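Local coordinates for beta-lactamase domain protein (Burkholderia ambifaria, PDB 5I0P) that binds two zinc ions in a dinuclear site and probably acts as a hydrolase of the metallo-beta-lactamase superfamily, at residues A[52-57]-A[272-277]; A[68-73]-A[99-104]; A[95-100]-A[126-131]; A[109-114]-A[184-189]. One frame throughout, in Å; residues are numbered along the deposited sequence.

Contact 1: A[52-57]-A[272-277]; sequences NLWLLR and LVLPSH. With ZN (zinc ion), chain F.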
loop_
_atom_site.group_PDB
_atom_site.type_symbol
_atom_site.label_atom_id
_atom_site.label_comp_id
_atom_site.label_asym_id
_atom_site.label_seq_id
_atom_site.Cartn_x
_atom_site.Cartn_y
_atom_site.Cartn_z
ATOM N N ASN A 52 -8.750 -5.367 -0.500
ATOM C CA ASN A 52 -9.687 -5.290 0.614
ATOM C C ASN A 52 -9.942 -3.837 0.949
ATOM O O ASN A 52 -8.990 -3.067 1.107
ATOM C CB ASN A 52 -9.157 -6.008 1.853
ATOM C CG ASN A 52 -8.819 -7.441 1.583
ATOM O OD1 ASN A 52 -9.601 -8.139 0.952
ATOM N ND2 ASN A 52 -7.669 -7.906 2.087
ATOM N N LEU A 53 -11.221 -3.463 1.035
ATOM C CA LEU A 53 -11.611 -2.110 1.428
ATOM C C LEU A 53 -12.369 -2.162 2.747
ATOM O O LEU A 53 -12.901 -3.200 3.140
ATOM C CB LEU A 53 -12.458 -1.404 0.342
ATOM C CG LEU A 53 -11.965 -1.459 -1.115
ATOM C CD1 LEU A 53 -12.936 -0.739 -2.019
ATOM C CD2 LEU A 53 -10.507 -0.920 -1.319
ATOM N N TRP A 54 -12.405 -1.037 3.445
ATOM C CA TRP A 54 -12.981 -1.006 4.778
ATOM C C TRP A 54 -14.097 0.030 4.835
ATOM O O TRP A 54 -13.918 1.182 4.403
ATOM C CB TRP A 54 -11.879 -0.745 5.827
ATOM C CG TRP A 54 -10.674 -1.562 5.519
ATOM C CD1 TRP A 54 -9.509 -1.111 4.949
ATOM C CD2 TRP A 54 -10.537 -2.994 5.634
ATOM N NE1 TRP A 54 -8.642 -2.154 4.760
ATOM C CE2 TRP A 54 -9.242 -3.325 5.149
ATOM C CE3 TRP A 54 -11.367 -4.020 6.117
ATOM C CZ2 TRP A 54 -8.753 -4.640 5.140
ATOM C CZ3 TRP A 54 -10.887 -5.327 6.118
ATOM C CH2 TRP A 54 -9.587 -5.630 5.625
ATOM N N LEU A 55 -15.262 -0.411 5.328
ATOM C CA LEU A 55 -16.392 0.447 5.660
ATOM C C LEU A 55 -16.448 0.560 7.179
ATOM O O LEU A 55 -16.616 -0.458 7.868
ATOM C CB LEU A 55 -17.703 -0.129 5.150
ATOM C CG LEU A 55 -18.271 0.176 3.778
ATOM C CD1 LEU A 55 -19.562 -0.648 3.586
ATOM C CD2 LEU A 55 -18.536 1.645 3.593
ATOM N N LEU A 56 -16.279 1.779 7.704
ATOM C CA LEU A 56 -16.278 2.009 9.139
ATOM C C LEU A 56 -17.524 2.782 9.545
ATOM O O LEU A 56 -17.754 3.892 9.061
ATOM C CB LEU A 56 -15.026 2.755 9.551
ATOM C CG LEU A 56 -13.689 2.189 9.091
ATOM C CD1 LEU A 56 -12.578 3.025 9.710
ATOM C CD2 LEU A 56 -13.561 0.754 9.500
ATOM N N ARG A 57 -18.331 2.192 10.422
ATOM C CA ARG A 57 -19.479 2.891 10.976
ATOM C C ARG A 57 -19.032 4.145 11.726
ATOM O O ARG A 57 -18.121 4.104 12.560
ATOM C CB ARG A 57 -20.239 1.954 11.901
ATOM C CG ARG A 57 -21.510 2.550 12.393
ATOM C CD ARG A 57 -22.401 2.894 11.240
ATOM N NE ARG A 57 -23.753 3.164 11.717
ATOM C CZ ARG A 57 -24.131 4.298 12.301
ATOM N NH1 ARG A 57 -23.244 5.274 12.465
ATOM N NH2 ARG A 57 -25.389 4.463 12.716
ATOM N N LEU A 272 -5.290 -7.446 15.615
ATOM C CA LEU A 272 -5.976 -7.827 14.401
ATOM C C LEU A 272 -5.440 -6.930 13.298
ATOM O O LEU A 272 -5.467 -5.709 13.431
ATOM C CB LEU A 272 -7.485 -7.652 14.576
ATOM C CG LEU A 272 -8.352 -7.983 13.373
ATOM C CD1 LEU A 272 -8.073 -9.427 12.967
ATOM C CD2 LEU A 272 -9.854 -7.760 13.684
ATOM N N VAL A 273 -4.836 -7.528 12.285
ATOM C CA VAL A 273 -4.328 -6.812 11.123
ATOM C C VAL A 273 -5.357 -6.915 10.009
ATOM O O VAL A 273 -5.839 -8.013 9.698
ATOM C CB VAL A 273 -2.971 -7.372 10.663
ATOM C CG1 VAL A 273 -2.396 -6.508 9.560
ATOM C CG2 VAL A 273 -2.006 -7.476 11.850
ATOM N N LEU A 274 -5.713 -5.770 9.418
ATOM C CA LEU A 274 -6.603 -5.708 8.266
ATOM C C LEU A 274 -5.784 -5.270 7.058
ATOM O O LEU A 274 -5.544 -4.076 6.853
ATOM C CB LEU A 274 -7.776 -4.764 8.535
ATOM C CG LEU A 274 -8.559 -5.105 9.822
ATOM C CD1 LEU A 274 -9.763 -4.193 10.070
ATOM C CD2 LEU A 274 -9.047 -6.499 9.759
ATOM N N PRO A 275 -5.272 -6.199 6.270
ATOM C CA PRO A 275 -4.396 -5.839 5.157
ATOM C C PRO A 275 -5.202 -5.659 3.886
ATOM O O PRO A 275 -6.290 -6.217 3.720
ATOM C CB PRO A 275 -3.493 -7.062 5.030
ATOM C CG PRO A 275 -4.512 -8.222 5.317
ATOM C CD PRO A 275 -5.477 -7.656 6.364
ATOM N N SER A 276 -4.628 -4.886 2.973
ATOM C CA SER A 276 -5.354 -4.600 1.751
ATOM C C SER A 276 -5.333 -5.753 0.765
ATOM O O SER A 276 -6.090 -5.721 -0.204
ATOM C CB SER A 276 -4.831 -3.315 1.142
ATOM O OG SER A 276 -5.253 -2.253 2.004
ATOM N N HIS A 277 -4.491 -6.760 0.985
ATOM C CA HIS A 277 -4.456 -7.949 0.144
ATOM C C HIS A 277 -4.171 -9.145 1.045
ATOM O O HIS A 277 -3.254 -9.088 1.866
ATOM C CB HIS A 277 -3.413 -7.812 -0.985
ATOM C CG HIS A 277 -3.465 -6.483 -1.680
ATOM N ND1 HIS A 277 -4.306 -6.222 -2.747
ATOM C CD2 HIS A 277 -2.778 -5.335 -1.461
ATOM C CE1 HIS A 277 -4.129 -4.974 -3.159
ATOM N NE2 HIS A 277 -3.216 -4.413 -2.390
HETATM ZN ZN ZN F . -2.272 -2.375 -2.758
HETATM O O HOH W 1 -5.536 -2.325 4.821
#
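Asn52 grips the carbonyls of Pro275 and Ser276 with two short bonds. The backbone atom Asn52 N gives a nearly straight hydrogen bond to Ser276 O (2.7 Å), and Asn52 ND2 gives a second to Pro275 O (2.7 Å). Pro275 O lies in the plane of the Asn52 amide, although ND2 itself stands about 30° out of the Pro275 carbonyl plane. With chi1 at -56°, CG sits beside the backbone N, which brings both donors of Asn52 to successive carbonyls. The amide has further anchors: OD1 accepts from Trp39 NE1, and ND2 also reaches Gly278 O.

Apolar packing seals the next stretch. Trp54 lays its benzo ring on Leu274, whose CB stands over the face 3.7 Å from the centroid of the six-membered ring, a CH-pi contact. At the ring edge, Trp54 CZ2 comes within 3.3 Å of Pro275 O.

On the pyrrole side of the indole, direct contact gives way to a bridging water. It accepts from Trp54 NE1 (3.1 Å), donates to Leu274 O (2.7 Å) and hydrogen-bonds Ser276 OG (2.8 Å). The two strands, at 116° between their directions, belong to different sheets of the sandwich.

Next in the chain, His277 NE2 binds a zinc ion at 2.3 Å while its ND1 bonds to His50 O. Asn52 thus holds the carbonyls of the two residues just before this ligand, which is consistent with a second-shell residue that positions the zinc-binding histidine.

Contact 2: A[68-73]-A[99-104]; sequences IVDCGI and LVTHCH. With ZN (zinc ion), chain E.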
loop_
_atom_site.group_PDB
_atom_site.type_symbol
_atom_site.label_atom_id
_atom_site.label_comp_id
_atom_site.label_asym_id
_atom_site.label_seq_id
_atom_site.Cartn_x
_atom_site.Cartn_y
_atom_site.Cartn_z
ATOM N N ILE A 68 -15.181 5.530 4.420
ATOM C CA ILE A 68 -14.586 4.559 3.518
ATOM C C ILE A 68 -13.081 4.618 3.666
ATOM O O ILE A 68 -12.497 5.707 3.706
ATOM C CB ILE A 68 -15.005 4.831 2.064
ATOM C CG1 ILE A 68 -16.495 4.531 1.875
ATOM C CG2 ILE A 68 -14.170 3.997 1.134
ATOM C CD1 ILE A 68 -16.988 4.877 0.489
ATOM N N VAL A 69 -12.440 3.459 3.736
ATOM C CA VAL A 69 -10.988 3.400 3.619
ATOM C C VAL A 69 -10.632 2.658 2.342
ATOM O O VAL A 69 -10.753 1.425 2.271
ATOM C CB VAL A 69 -10.337 2.754 4.845
ATOM C CG1 VAL A 69 -8.795 2.705 4.681
ATOM C CG2 VAL A 69 -10.761 3.520 6.118
ATOM N N ASP A 70 -10.137 3.418 1.356
ATOM C CA ASP A 70 -9.640 2.932 0.064
ATOM C C ASP A 70 -10.783 2.574 -0.885
ATOM O O ASP A 70 -11.889 2.257 -0.457
ATOM C CB ASP A 70 -8.660 1.759 0.273
ATOM C CG ASP A 70 -7.307 2.218 0.845
ATOM O OD1 ASP A 70 -7.070 3.436 0.882
ATOM O OD2 ASP A 70 -6.470 1.369 1.239
ATOM N N CYS A 71 -10.504 2.591 -2.183
ATOM C CA CYS A 71 -11.520 2.871 -3.186
ATOM C C CYS A 71 -11.686 1.831 -4.288
ATOM O O CYS A 71 -12.770 1.745 -4.876
ATOM C CB CYS A 71 -11.191 4.227 -3.841
ATOM S SG CYS A 71 -10.915 5.527 -2.651
ATOM N N GLY A 72 -10.626 1.074 -4.600
ATOM C CA GLY A 72 -10.587 0.276 -5.801
ATOM C C GLY A 72 -10.047 1.093 -6.959
ATOM O O GLY A 72 -9.919 2.317 -6.888
ATOM N N ILE A 73 -9.691 0.388 -8.051
ATOM C CA ILE A 73 -9.411 1.052 -9.321
ATOM C C ILE A 73 -10.726 1.500 -9.927
ATOM O O ILE A 73 -11.775 1.003 -9.572
ATOM C CB ILE A 73 -8.673 0.129 -10.307
ATOM C CG1 ILE A 73 -9.569 -1.100 -10.566
ATOM C CG2 ILE A 73 -7.238 -0.212 -9.846
ATOM C CD1 ILE A 73 -9.165 -1.893 -11.798
ATOM N N LEU A 99 -11.328 8.038 3.083
ATOM C CA LEU A 99 -9.962 8.023 3.557
ATOM C C LEU A 99 -9.148 7.071 2.691
ATOM O O LEU A 99 -9.625 5.994 2.340
ATOM C CB LEU A 99 -9.949 7.604 5.015
ATOM C CG LEU A 99 -8.725 7.923 5.829
ATOM C CD1 LEU A 99 -9.097 8.069 7.280
ATOM C CD2 LEU A 99 -7.702 6.778 5.631
ATOM N N VAL A 100 -7.929 7.468 2.326
ATOM C CA VAL A 100 -7.087 6.686 1.419
ATOM C C VAL A 100 -5.701 6.453 2.028
ATOM O O VAL A 100 -5.030 7.402 2.451
ATOM C CB VAL A 100 -6.977 7.360 0.040
ATOM C CG1 VAL A 100 -5.892 6.674 -0.804
ATOM C CG2 VAL A 100 -8.335 7.307 -0.641
ATOM N N THR A 101 -5.261 5.192 2.044
ATOM C CA THR A 101 -3.987 4.869 2.676
ATOM C C THR A 101 -2.792 5.419 1.893
ATOM O O THR A 101 -1.791 5.848 2.487
ATOM C CB THR A 101 -3.865 3.342 2.854
ATOM O OG1 THR A 101 -4.007 2.669 1.594
ATOM C CG2 THR A 101 -4.885 2.815 3.816
ATOM N N HIS A 102 -2.854 5.374 0.570
ATOM C CA HIS A 102 -1.721 5.760 -0.241
ATOM C C HIS A 102 -2.194 5.774 -1.689
ATOM O O HIS A 102 -3.307 5.331 -1.990
ATOM C CB HIS A 102 -0.507 4.843 -0.015
ATOM C CG HIS A 102 -0.656 3.428 -0.507
ATOM N ND1 HIS A 102 -1.528 2.514 0.053
ATOM C CD2 HIS A 102 0.002 2.760 -1.486
ATOM C CE1 HIS A 102 -1.405 1.352 -0.558
ATOM N NE2 HIS A 102 -0.484 1.479 -1.496
ATOM N N CYS A 103 -1.349 6.305 -2.584
ATOM C CA CYS A 103 -1.835 6.741 -3.890
ATOM C C CYS A 103 -1.811 5.660 -4.966
ATOM O O CYS A 103 -2.131 5.964 -6.128
ATOM C CB CYS A 103 -1.029 7.952 -4.387
ATOM S SG CYS A 103 0.692 7.571 -4.822
ATOM N N HIS A 104 -1.431 4.424 -4.639
ATOM C CA HIS A 104 -1.436 3.393 -5.678
ATOM C C HIS A 104 -2.853 3.192 -6.211
ATOM O O HIS A 104 -3.847 3.316 -5.469
ATOM C CB HIS A 104 -0.842 2.081 -5.169
ATOM C CG HIS A 104 0.636 2.172 -4.945
ATOM N ND1 HIS A 104 1.321 1.350 -4.081
ATOM C CD2 HIS A 104 1.550 3.039 -5.435
ATOM C CE1 HIS A 104 2.595 1.695 -4.060
ATOM N NE2 HIS A 104 2.761 2.715 -4.875
HETATM ZN ZN ZN E . 0.485 -0.184 -2.958
#
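Asp70 and Thr101 meet through a matched pair of hydrogen bonds, both made to the carboxylate on its syn lone pairs. Thr101 N donates to Asp70 OD1 (2.8 Å), and Thr101 OG1 donates to Asp70 OD2 (2.8 Å). The threonine hydroxyl, placed between its own backbone N and carbonyl carbon (chi1 57°), also accepts from His102 ND1 at 2.9 Å from OG1. Asp70 OD2 has a further partner in His107 ND1. The one carboxylate is thus linked to two zinc-binding histidines, one directly and one through Thr101, which is consistent with its orienting both.

Backbone bonds bring the segments together just upstream, where Val69 and Leu99 form a parallel bridge. Leu99 N donates to Ile68 O (2.7 Å) and Asp70 N to Leu99 O (2.8 Å).

Apolar contacts are few: Cys71 SG rests on Val100 CG2 at 3.7 Å, and Val69 CG1 touches Thr101 CG2, the two side chains crossing at about a right angle.

At the metal, His102 NE2 (2.4 Å) and His104 ND1 (2.1 Å) bind a zinc ion whose other ligands are His213 and Asp232. A His-X-His-X-Asp-His motif, running from the loop after a strand into helix 105-108, is the hallmark of the metallo-beta-lactamase superfamily.

Contact 3: A[95-100]-A[126-131]; sequences VLRVLV and RLWMTL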
loop_
_atom_site.group_PDB
_atom_site.type_symbol
_atom_site.label_atom_id
_atom_site.label_comp_id
_atom_site.label_asym_id
_atom_site.label_seq_id
_atom_site.Cartn_x
_atom_site.Cartn_y
_atom_site.Cartn_z
ATOM N N VAL A 95 -22.229 7.841 3.113
ATOM C CA VAL A 95 -20.798 7.950 3.336
ATOM C C VAL A 95 -20.474 9.379 3.769
ATOM O O VAL A 95 -20.992 10.351 3.204
ATOM C CB VAL A 95 -20.042 7.544 2.064
ATOM C CG1 VAL A 95 -18.621 8.013 2.126
ATOM C CG2 VAL A 95 -20.107 6.044 1.885
ATOM N N LEU A 96 -19.649 9.507 4.815
ATOM C CA LEU A 96 -19.311 10.798 5.414
ATOM C C LEU A 96 -17.983 11.362 4.919
ATOM O O LEU A 96 -17.788 12.581 4.957
ATOM C CB LEU A 96 -19.282 10.683 6.950
ATOM C CG LEU A 96 -20.577 10.153 7.582
ATOM C CD1 LEU A 96 -20.475 9.938 9.103
ATOM C CD2 LEU A 96 -21.708 11.106 7.248
ATOM N N ARG A 97 -17.076 10.515 4.455
ATOM C CA ARG A 97 -15.765 10.936 3.990
ATOM C C ARG A 97 -15.084 9.707 3.396
ATOM O O ARG A 97 -15.465 8.566 3.672
ATOM C CB ARG A 97 -14.915 11.551 5.122
ATOM C CG ARG A 97 -14.635 10.621 6.283
ATOM C CD ARG A 97 -13.765 11.223 7.346
ATOM N NE ARG A 97 -14.006 10.522 8.598
ATOM C CZ ARG A 97 -13.585 10.927 9.790
ATOM N NH1 ARG A 97 -12.881 12.051 9.889
ATOM N NH2 ARG A 97 -13.902 10.235 10.886
ATOM N N VAL A 98 -14.097 9.955 2.551
ATOM C CA VAL A 98 -13.305 8.889 1.969
ATOM C C VAL A 98 -11.860 9.068 2.435
ATOM O O VAL A 98 -11.246 10.127 2.216
ATOM C CB VAL A 98 -13.406 8.873 0.442
ATOM C CG1 VAL A 98 -12.542 7.779 -0.107
ATOM C CG2 VAL A 98 -14.864 8.696 0.020
ATOM N N LEU A 99 -11.328 8.038 3.083
ATOM C CA LEU A 99 -9.962 8.023 3.557
ATOM C C LEU A 99 -9.148 7.071 2.691
ATOM O O LEU A 99 -9.625 5.994 2.340
ATOM C CB LEU A 99 -9.949 7.604 5.015
ATOM C CG LEU A 99 -8.725 7.923 5.829
ATOM C CD1 LEU A 99 -9.097 8.069 7.280
ATOM C CD2 LEU A 99 -7.702 6.778 5.631
ATOM N N VAL A 100 -7.929 7.468 2.326
ATOM C CA VAL A 100 -7.087 6.686 1.419
ATOM C C VAL A 100 -5.701 6.453 2.028
ATOM O O VAL A 100 -5.030 7.402 2.451
ATOM C CB VAL A 100 -6.977 7.360 0.040
ATOM C CG1 VAL A 100 -5.892 6.674 -0.804
ATOM C CG2 VAL A 100 -8.335 7.307 -0.641
ATOM N N ARG A 126 -15.426 14.744 1.557
ATOM C CA ARG A 126 -14.030 15.136 1.461
ATOM C C ARG A 126 -13.090 13.914 1.469
ATOM O O ARG A 126 -13.303 12.932 2.178
ATOM C CB ARG A 126 -13.704 16.102 2.605
ATOM C CG ARG A 126 -12.215 16.409 2.711
ATOM C CD ARG A 126 -11.730 17.408 1.638
ATOM N NE ARG A 126 -12.301 18.731 1.825
ATOM C CZ ARG A 126 -13.318 19.236 1.123
ATOM N NH1 ARG A 126 -13.897 18.531 0.162
ATOM N NH2 ARG A 126 -13.772 20.459 1.398
ATOM N N LEU A 127 -12.059 13.977 0.655
ATOM C CA LEU A 127 -10.995 12.983 0.670
ATOM C C LEU A 127 -10.006 13.252 1.801
ATOM O O LEU A 127 -9.497 14.367 1.921
ATOM C CB LEU A 127 -10.258 13.017 -0.671
ATOM C CG LEU A 127 -8.871 12.383 -0.613
ATOM C CD1 LEU A 127 -9.032 10.885 -0.485
ATOM C CD2 LEU A 127 -8.026 12.762 -1.836
ATOM N N TRP A 128 -9.701 12.220 2.597
ATOM C CA TRP A 128 -8.671 12.273 3.638
ATOM C C TRP A 128 -7.451 11.451 3.204
ATOM O O TRP A 128 -7.569 10.255 2.910
ATOM C CB TRP A 128 -9.223 11.769 4.985
ATOM C CG TRP A 128 -10.322 12.673 5.579
ATOM C CD1 TRP A 128 -11.450 13.105 4.946
ATOM C CD2 TRP A 128 -10.392 13.198 6.919
ATOM N NE1 TRP A 128 -12.200 13.889 5.787
ATOM C CE2 TRP A 128 -11.572 13.969 7.002
ATOM C CE3 TRP A 128 -9.559 13.104 8.049
ATOM C CZ2 TRP A 128 -11.938 14.673 8.170
ATOM C CZ3 TRP A 128 -9.917 13.781 9.198
ATOM C CH2 TRP A 128 -11.102 14.579 9.249
ATOM N N MET A 129 -6.273 12.079 3.198
ATOM C CA MET A 129 -5.062 11.461 2.653
ATOM C C MET A 129 -3.837 12.201 3.194
ATOM O O MET A 129 -3.923 13.358 3.631
ATOM C CB MET A 129 -5.090 11.500 1.125
ATOM C CG MET A 129 -4.258 10.506 0.380
ATOM S SD MET A 129 -4.792 10.559 -1.345
ATOM C CE MET A 129 -3.728 9.341 -2.144
ATOM N N THR A 130 -2.693 11.534 3.162
ATOM C CA THR A 130 -1.472 12.242 3.514
ATOM C C THR A 130 -1.042 13.131 2.354
ATOM O O THR A 130 -1.392 12.890 1.191
ATOM C CB THR A 130 -0.320 11.299 3.871
ATOM O OG1 THR A 130 0.048 10.529 2.722
ATOM C CG2 THR A 130 -0.660 10.395 5.060
ATOM N N LEU A 131 -0.299 14.184 2.700
ATOM C CA LEU A 131 0.174 15.143 1.708
ATOM C C LEU A 131 1.051 14.477 0.648
ATOM O O LEU A 131 0.930 14.782 -0.544
ATOM C CB LEU A 131 0.936 16.268 2.399
ATOM C CG LEU A 131 1.400 17.422 1.498
ATOM C CD1 LEU A 131 1.362 18.757 2.265
ATOM C CD2 LEU A 131 2.807 17.208 0.895
HETATM O O HOH W 2 -16.454 14.855 4.258
HETATM O O HOH W 3 -2.745 8.745 2.646
#
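Val98 O receives the shortest polar bond of this contact, a nearly straight one from Trp128 N at 2.6 Å, and the Leu127 CA-H also points at it. Strands 95-99 and 126-130 are parallel neighbours in one sheet of the alpha-beta/beta-alpha sandwich, twisted by -31°. Val98 N to Arg126 O and Val100 N to Trp128 O continue the backbone pairing, and waters carry it past both ends: one joins Leu96 O to Arg126 N, the other Val100 O to Thr130 N.

Beyond Val98, Val100 fits between Leu127 and Met129, its CG2 lying 3.6 Å from Leu127 CD1 and its CG1 3.7 Å from Met129 CE. Phe108 of helix 105-108 packs on this cluster.

The face of Arg97, Leu99 and Trp128 holds a cation-pi pair. Arg97, with chi1 at 60° and an extended chain beyond, runs across the indole: CD lies over the face, 3.6 Å from the centroid of the five-membered ring, a CH-pi contact, and CZ lies over the six-membered ring, 4.4 Å from its centroid. NE bonds to Thr67 OG1 and NH2 forms a salt bridge with Asp58, consistent with the upright guanidinium, its plane 88° from that of the indole. Arg97 NH1 dips edge-on to the Trp128 face, 3.2 Å from CH2.

Contact 4: A[109-114]-A[184-189]; sequences GLANWL and AVPPRY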
loop_
_atom_site.group_PDB
_atom_site.type_symbol
_atom_site.label_atom_id
_atom_site.label_comp_id
_atom_site.label_asym_id
_atom_site.label_seq_id
_atom_site.Cartn_x
_atom_site.Cartn_y
_atom_site.Cartn_z
ATOM N N GLY A 109 -7.970 4.930 -7.043
ATOM C CA GLY A 109 -8.582 5.177 -8.341
ATOM C C GLY A 109 -9.990 5.751 -8.272
ATOM O O GLY A 109 -10.324 6.690 -9.008
ATOM N N LEU A 110 -10.847 5.185 -7.408
ATOM C CA LEU A 110 -12.253 5.588 -7.357
ATOM C C LEU A 110 -12.526 6.647 -6.296
ATOM O O LEU A 110 -13.689 6.846 -5.910
ATOM C CB LEU A 110 -13.161 4.384 -7.127
ATOM C CG LEU A 110 -13.385 3.604 -8.395
ATOM C CD1 LEU A 110 -14.278 2.425 -8.102
ATOM C CD2 LEU A 110 -14.000 4.520 -9.400
ATOM N N ALA A 111 -11.479 7.302 -5.799
ATOM C CA ALA A 111 -11.656 8.281 -4.740
ATOM C C ALA A 111 -12.546 9.437 -5.198
ATOM O O ALA A 111 -13.513 9.803 -4.504
ATOM C CB ALA A 111 -10.291 8.768 -4.264
ATOM N N ASN A 112 -12.277 10.000 -6.383
ATOM C CA ASN A 112 -13.117 11.105 -6.834
ATOM C C ASN A 112 -14.555 10.657 -7.050
ATOM O O ASN A 112 -15.495 11.315 -6.594
ATOM C CB ASN A 112 -12.583 11.735 -8.106
ATOM C CG ASN A 112 -13.280 13.047 -8.396
ATOM O OD1 ASN A 112 -13.018 14.053 -7.730
ATOM N ND2 ASN A 112 -14.184 13.046 -9.345
ATOM N N TRP A 113 -14.742 9.519 -7.721
ATOM C CA TRP A 113 -16.078 8.954 -7.933
ATOM C C TRP A 113 -16.814 8.726 -6.620
ATOM O O TRP A 113 -17.996 9.069 -6.490
ATOM C CB TRP A 113 -15.943 7.634 -8.678
ATOM C CG TRP A 113 -17.218 6.987 -9.067
ATOM C CD1 TRP A 113 -18.007 7.318 -10.122
ATOM C CD2 TRP A 113 -17.829 5.844 -8.451
ATOM N NE1 TRP A 113 -19.067 6.463 -10.194
ATOM C CE2 TRP A 113 -18.974 5.542 -9.186
ATOM C CE3 TRP A 113 -17.512 5.046 -7.353
ATOM C CZ2 TRP A 113 -19.831 4.496 -8.838
ATOM C CZ3 TRP A 113 -18.374 3.981 -7.022
ATOM C CH2 TRP A 113 -19.500 3.727 -7.762
ATOM N N LEU A 114 -16.124 8.143 -5.631
ATOM C CA LEU A 114 -16.729 7.946 -4.319
ATOM C C LEU A 114 -17.058 9.266 -3.656
ATOM O O LEU A 114 -18.184 9.475 -3.193
ATOM C CB LEU A 114 -15.793 7.144 -3.412
ATOM C CG LEU A 114 -15.709 5.660 -3.759
ATOM C CD1 LEU A 114 -14.739 4.971 -2.830
ATOM C CD2 LEU A 114 -17.052 5.005 -3.716
ATOM N N ALA A 184 -9.612 10.509 -12.586
ATOM C CA ALA A 184 -9.919 11.798 -11.995
ATOM C C ALA A 184 -9.432 11.744 -10.555
ATOM O O ALA A 184 -9.431 10.685 -9.926
ATOM C CB ALA A 184 -11.426 12.129 -12.053
ATOM N N VAL A 185 -9.043 12.898 -10.030
ATOM C CA VAL A 185 -8.562 12.962 -8.653
ATOM C C VAL A 185 -9.359 14.049 -7.940
ATOM O O VAL A 185 -9.698 15.063 -8.561
ATOM C CB VAL A 185 -7.046 13.222 -8.615
ATOM C CG1 VAL A 185 -6.559 13.282 -7.222
ATOM C CG2 VAL A 185 -6.307 12.111 -9.297
ATOM N N PRO A 186 -9.743 13.868 -6.681
ATOM C CA PRO A 186 -10.417 14.947 -5.971
ATOM C C PRO A 186 -9.516 16.167 -5.909
ATOM O O PRO A 186 -8.324 16.041 -5.579
ATOM C CB PRO A 186 -10.660 14.362 -4.575
ATOM C CG PRO A 186 -10.583 12.895 -4.761
ATOM C CD PRO A 186 -9.560 12.685 -5.823
ATOM N N PRO A 187 -10.052 17.348 -6.241
ATOM C CA PRO A 187 -9.255 18.578 -6.273
ATOM C C PRO A 187 -8.992 19.196 -4.916
ATOM O O PRO A 187 -8.390 20.266 -4.864
ATOM C CB PRO A 187 -10.111 19.509 -7.119
ATOM C CG PRO A 187 -11.503 19.061 -6.850
ATOM C CD PRO A 187 -11.465 17.593 -6.576
ATOM N N ARG A 188 -9.479 18.597 -3.832
ATOM C CA ARG A 188 -9.252 19.082 -2.478
ATOM C C ARG A 188 -9.039 17.885 -1.581
ATOM O O ARG A 188 -9.495 16.787 -1.883
ATOM C CB ARG A 188 -10.462 19.857 -1.927
ATOM C CG ARG A 188 -10.805 21.071 -2.660
ATOM C CD ARG A 188 -12.172 21.553 -2.265
ATOM N NE ARG A 188 -12.354 22.869 -2.850
ATOM C CZ ARG A 188 -12.692 23.087 -4.113
ATOM N NH1 ARG A 188 -12.902 22.065 -4.929
ATOM N NH2 ARG A 188 -12.812 24.335 -4.555
ATOM N N TYR A 189 -8.436 18.121 -0.429
ATOM C CA TYR A 189 -8.280 17.023 0.503
ATOM C C TYR A 189 -8.119 17.583 1.902
ATOM O O TYR A 189 -7.825 18.758 2.081
ATOM C CB TYR A 189 -7.091 16.131 0.105
ATOM C CG TYR A 189 -5.750 16.648 0.535
ATOM C CD1 TYR A 189 -5.295 17.873 0.090
ATOM C CD2 TYR A 189 -4.916 15.891 1.347
ATOM C CE1 TYR A 189 -4.055 18.340 0.458
ATOM C CE2 TYR A 189 -3.686 16.345 1.728
ATOM C CZ TYR A 189 -3.262 17.577 1.277
ATOM O OH TYR A 189 -2.058 18.067 1.644
HETATM O O HOH W 4 -9.424 9.392 -7.159
#
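Asn112 presses against Pro186, its OD1 coming 3.3 Å from Pro186 CA. The ring of Pro186 lies against the start of the helix, with CG 3.7 Å from Asn112 N and 4.2 Å from Ala111 CB. Asn112 extends its CG anti to the backbone nitrogen (chi1 -168°), which sends the amide out over the 184-187 backbone: OD1 faces the proline, while ND2 approaches the methyl of Ala184, 4.0 Å from its CB. No direct hydrogen bond joins the two segments; instead a water lies between them, 3.1 Å from Ala184 O. Asn112 N lies in the first turn of helix 111-115, and the water accepts from it (3.0 Å).

This helix belongs to the beta-alpha-beta connection between strands 95-99 and 126-130 of the sandwich, just after the zinc-binding residues Asp106 and His107. The 184-189 loop leads into edge strand 190-192.

In the next shell, Leu110 holds the N-cap position, its O accepting from Leu114 N (2.8 Å), and its backbone is tied to Gly72. Asn112 ND2 has a weak bond to Glu116 OE1. On the loop side, Pro186 O is bonded to Tyr134 OH of helix 131-141, against which Val185 also packs.

How the contacts relate
Starting from the N terminus, strand 50-60 opens contact 1, which closes only at residues 272-277, so the other three contacts nest inside that long loop and the two sheets are joined at its mouth. Strand 63-69 follows, hydrogen-bonded to strand 50-60; contact 2 closes the loop from it, through helix 76-88, to 99-104. Contact 3 starts on strand 95-99, sharing Leu99 and Val100 with contact 2, and closes at 126-131. Contact 4 opens within that span, at 109-114, and ends beyond it at 184-189, so it crosses contact 3. Gly72 to Leu110 ties contacts 2 and 4, and Tyr189 packs on strand 126-130, joining contacts 3 and 4.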